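Local atomic coordinates of nadph-flavin oxidoreductase (Vibrio harveyi, PDB entry 1BKJ), a protein that catalyses the NADPH-dependent reduction of FMN to FMNH2, working as a homodimer that supplies reduced flavin to luciferase in bacterial bioluminescence. Residues A[98-101]-A[102-105]; A[104-107]-A[108-112]; A[168-172]-A[173-177]. All blocks are in the same frame, centred on the assembly; numbering follows the deposited sequence.

In the fold
Contacts 1 and 2 follow one another on helix 98-121, share Gly104 and Ala105, and have centres 10 Å apart; both belong to the nitroreductase-family part of the chain. Contact 3 comes later, where the loop after strand 149-158 enters helix 172-175 and strand 176-178. Its centre is 26 Å from that of contact 1 and 23 Å from that of contact 2, and the nearest atoms of contacts 2 and 3 remain about 13 Å apart. All three touch the second subunit. Contact 2 borders one FMN and Arg169 of contact 3 binds the phosphate of the other, so each flavin site of the homodimer draws on both chains.

Contact 1. Residues A[98-101]-A[102-105]; sequences TELT and LIGA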
# COMPACT_ATOMS: atom_id res chain seq x y z
N THR A 98 -14.85 -6.85 4.96
CA THR A 98 -14.09 -6.23 3.85
C THR A 98 -13.08 -5.18 4.34
O THR A 98 -12.01 -5.04 3.75
CB THR A 98 -15.06 -5.68 2.77
OG1 THR A 98 -15.83 -6.77 2.25
CG2 THR A 98 -14.32 -5.01 1.61
N GLU A 99 -13.40 -4.51 5.45
CA GLU A 99 -12.53 -3.51 6.08
C GLU A 99 -11.14 -4.09 6.36
O GLU A 99 -10.12 -3.45 6.12
CB GLU A 99 -13.16 -3.04 7.40
CG GLU A 99 -12.25 -2.32 8.43
CD GLU A 99 -11.74 -0.96 7.99
OE1 GLU A 99 -12.17 -0.43 6.94
OE2 GLU A 99 -10.92 -0.39 8.74
N LEU A 100 -11.13 -5.34 6.83
CA LEU A 100 -9.91 -6.05 7.16
C LEU A 100 -9.05 -6.42 5.95
O LEU A 100 -7.81 -6.40 6.02
CB LEU A 100 -10.24 -7.25 8.06
CG LEU A 100 -10.90 -6.83 9.39
CD1 LEU A 100 -11.18 -8.04 10.21
CD2 LEU A 100 -10.04 -5.83 10.17
N THR A 101 -9.71 -6.66 4.81
CA THR A 101 -9.03 -6.96 3.55
C THR A 101 -8.45 -5.63 3.00
O THR A 101 -7.34 -5.63 2.46
CB THR A 101 -9.98 -7.68 2.54
OG1 THR A 101 -10.23 -9.01 3.02
CG2 THR A 101 -9.39 -7.76 1.13
N LEU A 102 -9.17 -4.51 3.22
CA LEU A 102 -8.69 -3.20 2.79
C LEU A 102 -7.45 -2.83 3.57
O LEU A 102 -6.50 -2.31 2.99
CB LEU A 102 -9.72 -2.09 3.00
CG LEU A 102 -10.92 -1.89 2.08
CD1 LEU A 102 -11.45 -0.48 2.33
CD2 LEU A 102 -10.52 -2.05 0.60
N ILE A 103 -7.46 -3.12 4.88
CA ILE A 103 -6.31 -2.85 5.76
C ILE A 103 -5.14 -3.72 5.31
O ILE A 103 -4.03 -3.22 5.19
CB ILE A 103 -6.65 -3.09 7.27
CG1 ILE A 103 -7.41 -1.89 7.81
CG2 ILE A 103 -5.37 -3.32 8.13
CD1 ILE A 103 -7.95 -2.10 9.23
N GLY A 104 -5.41 -4.99 5.01
CA GLY A 104 -4.39 -5.91 4.54
C GLY A 104 -3.71 -5.45 3.26
O GLY A 104 -2.49 -5.49 3.17
N ALA A 105 -4.49 -4.96 2.30
CA ALA A 105 -3.98 -4.46 1.02
C ALA A 105 -3.19 -3.14 1.15
O ALA A 105 -2.11 -3.01 0.57
CB ALA A 105 -5.11 -4.31 0.03
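Glu99 meets Ile103 one helical turn on, its carboxylate oxygen OE2 lying 3.5 Å from the terminal methyl CD1 of Ile103 while the two side chains cross at a slant. Glu99 gets there by a bend: CG lies opposite the backbone N (chi1 162°) and the chain then folds at chi2 (68°), which brings OE2 back beside the isoleucine's CG1-CD1 end. CG1 of Ile103 also rests 3.6 Å from Glu99 O, and its CD1 comes within 4.4 Å of CD2 of Leu100. Further round the helix, Leu102 leans back over the preceding turn, CB 3.4 Å from Glu99 O and CG 3.7 Å from Thr98 O. Beneath these side chains run four backbone bonds, from the N atoms of Leu102, Ile103, Gly104 and Ala105 to the O atoms of Thr98, Glu99, Leu100 and Thr101. The first, Leu102 N to Thr98 O, is 2.9 Å long. The second subunit helps to position the buried carboxylate: its Arg133 and Arg225 both form salt bridges to OE2 of Glu99, probably favouring the charged form. Thr98 is held within its own chain, its OG1 being hydrogen-bonded to O of Arg240, the C-terminal residue. The arrangement is the regular i to i+4 ladder of an alpha helix, here in the N-terminal part of helix 98-121, at the dimer interface.

Contact 2. Residues A[104-107]-A[108-112]; sequences GAVD and SGIMA. With FMN (flavin mononucleotide), chain F.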
# COMPACT_ATOMS: atom_id res chain seq x y z
N GLY A 104 -5.41 -4.99 5.01
CA GLY A 104 -4.39 -5.91 4.54
C GLY A 104 -3.71 -5.45 3.26
O GLY A 104 -2.49 -5.49 3.17
N ALA A 105 -4.49 -4.96 2.30
CA ALA A 105 -3.98 -4.46 1.02
C ALA A 105 -3.19 -3.14 1.15
O ALA A 105 -2.11 -3.01 0.57
CB ALA A 105 -5.11 -4.31 0.03
N VAL A 106 -3.72 -2.19 1.92
CA VAL A 106 -3.07 -0.90 2.14
C VAL A 106 -1.75 -1.09 2.90
O VAL A 106 -0.70 -0.61 2.46
CB VAL A 106 -4.02 0.09 2.91
CG1 VAL A 106 -3.26 1.30 3.43
CG2 VAL A 106 -5.13 0.56 1.99
N ASP A 107 -1.79 -1.83 4.01
CA ASP A 107 -0.61 -2.09 4.83
C ASP A 107 0.48 -2.89 4.10
O ASP A 107 1.65 -2.64 4.33
CB ASP A 107 -0.99 -2.75 6.16
CG ASP A 107 -1.66 -1.78 7.14
OD1 ASP A 107 -2.21 -0.74 6.74
OD2 ASP A 107 -1.66 -2.09 8.35
N SER A 108 0.08 -3.79 3.19
CA SER A 108 1.04 -4.59 2.39
C SER A 108 1.80 -3.69 1.43
O SER A 108 3.00 -3.84 1.28
CB SER A 108 0.33 -5.68 1.58
OG SER A 108 -0.08 -6.74 2.43
N GLY A 109 1.08 -2.74 0.83
CA GLY A 109 1.67 -1.77 -0.08
C GLY A 109 2.67 -0.86 0.62
O GLY A 109 3.76 -0.62 0.10
N ILE A 110 2.33 -0.38 1.82
CA ILE A 110 3.20 0.47 2.64
C ILE A 110 4.49 -0.29 2.99
O ILE A 110 5.59 0.20 2.76
CB ILE A 110 2.49 0.92 3.95
CG1 ILE A 110 1.29 1.79 3.62
CG2 ILE A 110 3.44 1.69 4.88
CD1 ILE A 110 0.38 2.01 4.78
N MET A 111 4.33 -1.50 3.52
CA MET A 111 5.47 -2.34 3.91
C MET A 111 6.39 -2.68 2.73
O MET A 111 7.62 -2.55 2.84
CB MET A 111 4.99 -3.62 4.60
CG MET A 111 6.12 -4.50 5.05
SD MET A 111 5.63 -5.96 5.85
CE MET A 111 5.56 -5.36 7.49
N ALA A 112 5.78 -3.13 1.62
CA ALA A 112 6.52 -3.51 0.42
C ALA A 112 7.31 -2.36 -0.19
O ALA A 112 8.43 -2.58 -0.66
CB ALA A 112 5.60 -4.10 -0.60
N1 FMN F . -2.92 6.60 13.82
C2 FMN F . -3.80 7.46 14.41
O2 FMN F . -3.53 8.07 15.43
N3 FMN F . -5.03 7.52 13.75
C4 FMN F . -5.42 6.87 12.57
O4 FMN F . -6.54 7.10 12.10
C4A FMN F . -4.41 5.93 12.08
N5 FMN F . -4.67 5.32 10.85
C5A FMN F . -3.72 4.53 10.20
C6 FMN F . -4.05 3.98 8.97
C7 FMN F . -3.08 3.29 8.25
C7M FMN F . -3.35 3.05 6.76
C8 FMN F . -1.79 3.00 8.84
C8M FMN F . -0.72 2.19 8.15
C9 FMN F . -1.46 3.48 10.11
C9A FMN F . -2.41 4.32 10.81
N10 FMN F . -2.13 4.97 12.05
C10 FMN F . -3.11 5.80 12.68
C1' FMN F . -0.86 5.04 12.59
C2' FMN F . -0.50 4.07 13.74
O2' FMN F . -1.46 3.48 14.57
C3' FMN F . 0.84 3.44 13.70
O3' FMN F . 1.44 3.27 12.45
C4' FMN F . 1.30 2.51 14.78
O4' FMN F . 0.53 2.25 15.96
C5' FMN F . 2.70 2.03 14.73
O5' FMN F . 3.36 3.20 15.27
P FMN F . 4.44 4.09 14.51
O1P FMN F . 5.58 3.18 14.43
O2P FMN F . 4.63 5.21 15.43
O3P FMN F . 3.90 4.49 13.19
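The pocket for the dimethylbenzene end of FMN is lined here by Val106 and Asp107 on one turn of helix 98-121 and Ile110 on the next. CD1 of Ile110 lies 3.5 Å from the flavin methyl C8M, and OD1 of Asp107 is 3.6 Å from that same methyl. Val106 turns CG1 to C7M at 3.8 Å, and that branch also meets CD1 of Ile110 at 3.9 Å, so the valine and isoleucine form one apolar patch against the two methyls, CG1 of Val106 meeting C7M nearly end-on. CG1 of Val106 stands opposite its backbone N (chi1 167°), the setting that presents this branch to the ligand. OD1 of Asp107 has a polar partner elsewhere, a hydrogen bond with Ser40 OG, which helps fix the carboxylate beside C8M. Arg15, Lys167 and Arg169 of the second subunit, among others, hydrogen-bond this FMN. Gly104 O takes two bonds from Ser108, one from OG at 2.8 Å and one from N at 3.1 Å, arriving from opposite faces of the carbonyl plane. The helical ladder continues with Ile110 N to Val106 O at 3.1 Å. Ala105 packs on Ala105 of the second subunit, and Val106 on Phe153 of that subunit. Within its own chain the helix lies against the sheet, Ser108 and Ala112 touching strand 149-158 and Met111 touching Val46 of strand 46-50.

Contact 3. Residues A[168-172]-A[173-177]; sequences PRLPA and HVVVH. With FMN (flavin mononucleotide), chain D.
Leu170, Pro171, Val174 and Val175 make the apolar centre. CB of Leu170 lies 3.9 Å from CG2 of Val175, and its CD2 is 4.3 Å from CG1 of Val174, while CG of Pro171 lies 3.8 Å from CG2 of Val174. Pro171 also reaches the His173 ring: its CG stands 4.2 Å from the ring centroid and 29° off the normal, an off-centre CH-pi contact. The imidazole is brought there because CG of His173 sits between its backbone N and carbonyl carbon (chi1 68°), folding the ring back toward Pro171. Pro171 is the N-cap of the short helix 172-175, and its O accepts a bond from Val174 N, which arrives from above the carbonyl plane, and Val175 N adds a weak one. The helix gives way at Val176, whose N still bonds to Ala172 O at 2.9 Å. Val176 and His177 pair in a parallel beta ladder with a strand of the second subunit, carrying the sheet across the interface. At the polar edge, His173 NE2 is bonded to Asp188 OD1 on helix 186-199. Farther out, NH1 and NH2 of Arg169 each donate a hydrogen bond of 2.8 Å to O1P of the FMN phosphate, which sits at the guanidinium edge near its plane. NH1 also bonds to Lys167 O, and NH2 to Ala37 O of the second subunit, fixing how the group is turned toward the phosphate.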
# COMPACT_ATOMS: atom_id res chain seq x y z
N PRO A 168 7.47 8.54 -17.36
CA PRO A 168 6.70 9.71 -16.89
C PRO A 168 5.30 9.34 -16.39
O PRO A 168 4.73 8.35 -16.82
CB PRO A 168 6.66 10.61 -18.14
CG PRO A 168 6.76 9.64 -19.28
CD PRO A 168 7.78 8.64 -18.80
N ARG A 169 4.82 10.07 -15.39
CA ARG A 169 3.48 9.84 -14.82
C ARG A 169 2.59 10.99 -15.17
O ARG A 169 3.07 12.00 -15.71
CB ARG A 169 3.55 9.77 -13.28
CG ARG A 169 3.67 8.37 -12.70
CD ARG A 169 5.04 7.80 -12.88
NE ARG A 169 5.26 6.64 -12.03
CZ ARG A 169 6.07 5.62 -12.34
NH1 ARG A 169 6.73 5.61 -13.48
NH2 ARG A 169 6.21 4.62 -11.50
N LEU A 170 1.30 10.85 -14.87
CA LEU A 170 0.31 11.91 -15.10
C LEU A 170 0.80 13.13 -14.29
O LEU A 170 1.49 12.95 -13.28
CB LEU A 170 -1.07 11.48 -14.59
CG LEU A 170 -1.94 10.59 -15.47
CD1 LEU A 170 -3.04 9.99 -14.62
CD2 LEU A 170 -2.51 11.37 -16.63
N PRO A 171 0.58 14.36 -14.79
CA PRO A 171 1.05 15.52 -14.02
C PRO A 171 0.29 15.73 -12.71
O PRO A 171 -0.84 15.25 -12.55
CB PRO A 171 0.89 16.68 -15.00
CG PRO A 171 -0.15 16.21 -15.96
CD PRO A 171 0.15 14.77 -16.15
N ALA A 172 0.96 16.37 -11.75
CA ALA A 172 0.42 16.65 -10.42
C ALA A 172 -0.91 17.39 -10.43
O ALA A 172 -1.74 17.12 -9.58
CB ALA A 172 1.44 17.41 -9.59
N HIS A 173 -1.14 18.26 -11.41
CA HIS A 173 -2.41 18.99 -11.48
C HIS A 173 -3.64 18.12 -11.86
O HIS A 173 -4.78 18.58 -11.74
CB HIS A 173 -2.29 20.27 -12.34
CG HIS A 173 -2.09 20.02 -13.80
ND1 HIS A 173 -0.85 20.09 -14.40
CD2 HIS A 173 -2.97 19.71 -14.79
CE1 HIS A 173 -0.98 19.85 -15.70
NE2 HIS A 173 -2.25 19.62 -15.95
N VAL A 174 -3.38 16.90 -12.35
CA VAL A 174 -4.42 15.93 -12.72
C VAL A 174 -4.73 15.04 -11.49
O VAL A 174 -5.90 14.90 -11.10
CB VAL A 174 -3.98 15.02 -13.93
CG1 VAL A 174 -4.95 13.87 -14.19
CG2 VAL A 174 -3.86 15.85 -15.18
N VAL A 175 -3.68 14.49 -10.88
CA VAL A 175 -3.77 13.59 -9.71
C VAL A 175 -4.15 14.29 -8.40
O VAL A 175 -4.91 13.72 -7.61
CB VAL A 175 -2.46 12.74 -9.57
CG1 VAL A 175 -2.51 11.79 -8.35
CG2 VAL A 175 -2.23 11.91 -10.84
N VAL A 176 -3.65 15.51 -8.19
CA VAL A 176 -3.93 16.30 -6.97
C VAL A 176 -5.09 17.29 -7.17
O VAL A 176 -5.10 18.10 -8.11
CB VAL A 176 -2.66 17.03 -6.43
CG1 VAL A 176 -2.93 17.74 -5.10
CG2 VAL A 176 -1.53 16.04 -6.24
N HIS A 177 -6.05 17.19 -6.27
CA HIS A 177 -7.25 18.02 -6.24
C HIS A 177 -7.20 18.89 -4.99
O HIS A 177 -6.70 18.45 -3.95
CB HIS A 177 -8.49 17.13 -6.15
CG HIS A 177 -8.60 16.13 -7.26
ND1 HIS A 177 -9.39 16.35 -8.37
CD2 HIS A 177 -8.01 14.93 -7.44
CE1 HIS A 177 -9.27 15.32 -9.19
NE2 HIS A 177 -8.44 14.44 -8.65
N1 FMN D . 5.54 -5.39 -13.55
C2 FMN D . 5.77 -6.58 -14.19
O2 FMN D . 6.50 -6.73 -15.14
N3 FMN D . 5.01 -7.62 -13.68
C4 FMN D . 3.91 -7.53 -12.77
O4 FMN D . 3.27 -8.54 -12.54
C4A FMN D . 3.69 -6.21 -12.25
N5 FMN D . 2.82 -6.13 -11.17
C5A FMN D . 2.75 -4.96 -10.40
C6 FMN D . 1.97 -5.00 -9.25
C7 FMN D . 1.91 -3.89 -8.41
C7M FMN D . 1.19 -4.07 -7.04
C8 FMN D . 2.61 -2.70 -8.77
C8M FMN D . 2.50 -1.42 -8.01
C9 FMN D . 3.39 -2.66 -9.90
C9A FMN D . 3.48 -3.80 -10.75
N10 FMN D . 4.35 -3.87 -11.90
C10 FMN D . 4.53 -5.10 -12.60
C1' FMN D . 5.23 -2.88 -12.19
C2' FMN D . 4.86 -1.90 -13.28
O2' FMN D . 4.21 -2.29 -14.42
C3' FMN D . 5.30 -0.50 -13.13
O3' FMN D . 5.39 -0.02 -11.81
C4' FMN D . 5.02 0.56 -14.16
O4' FMN D . 4.62 0.19 -15.46
C5' FMN D . 5.54 1.90 -13.99
O5' FMN D . 6.94 1.74 -14.35
P FMN D . 8.20 1.89 -13.32
O1P FMN D . 8.20 3.31 -13.00
O2P FMN D . 9.34 1.37 -14.11
O3P FMN D . 7.89 1.15 -12.07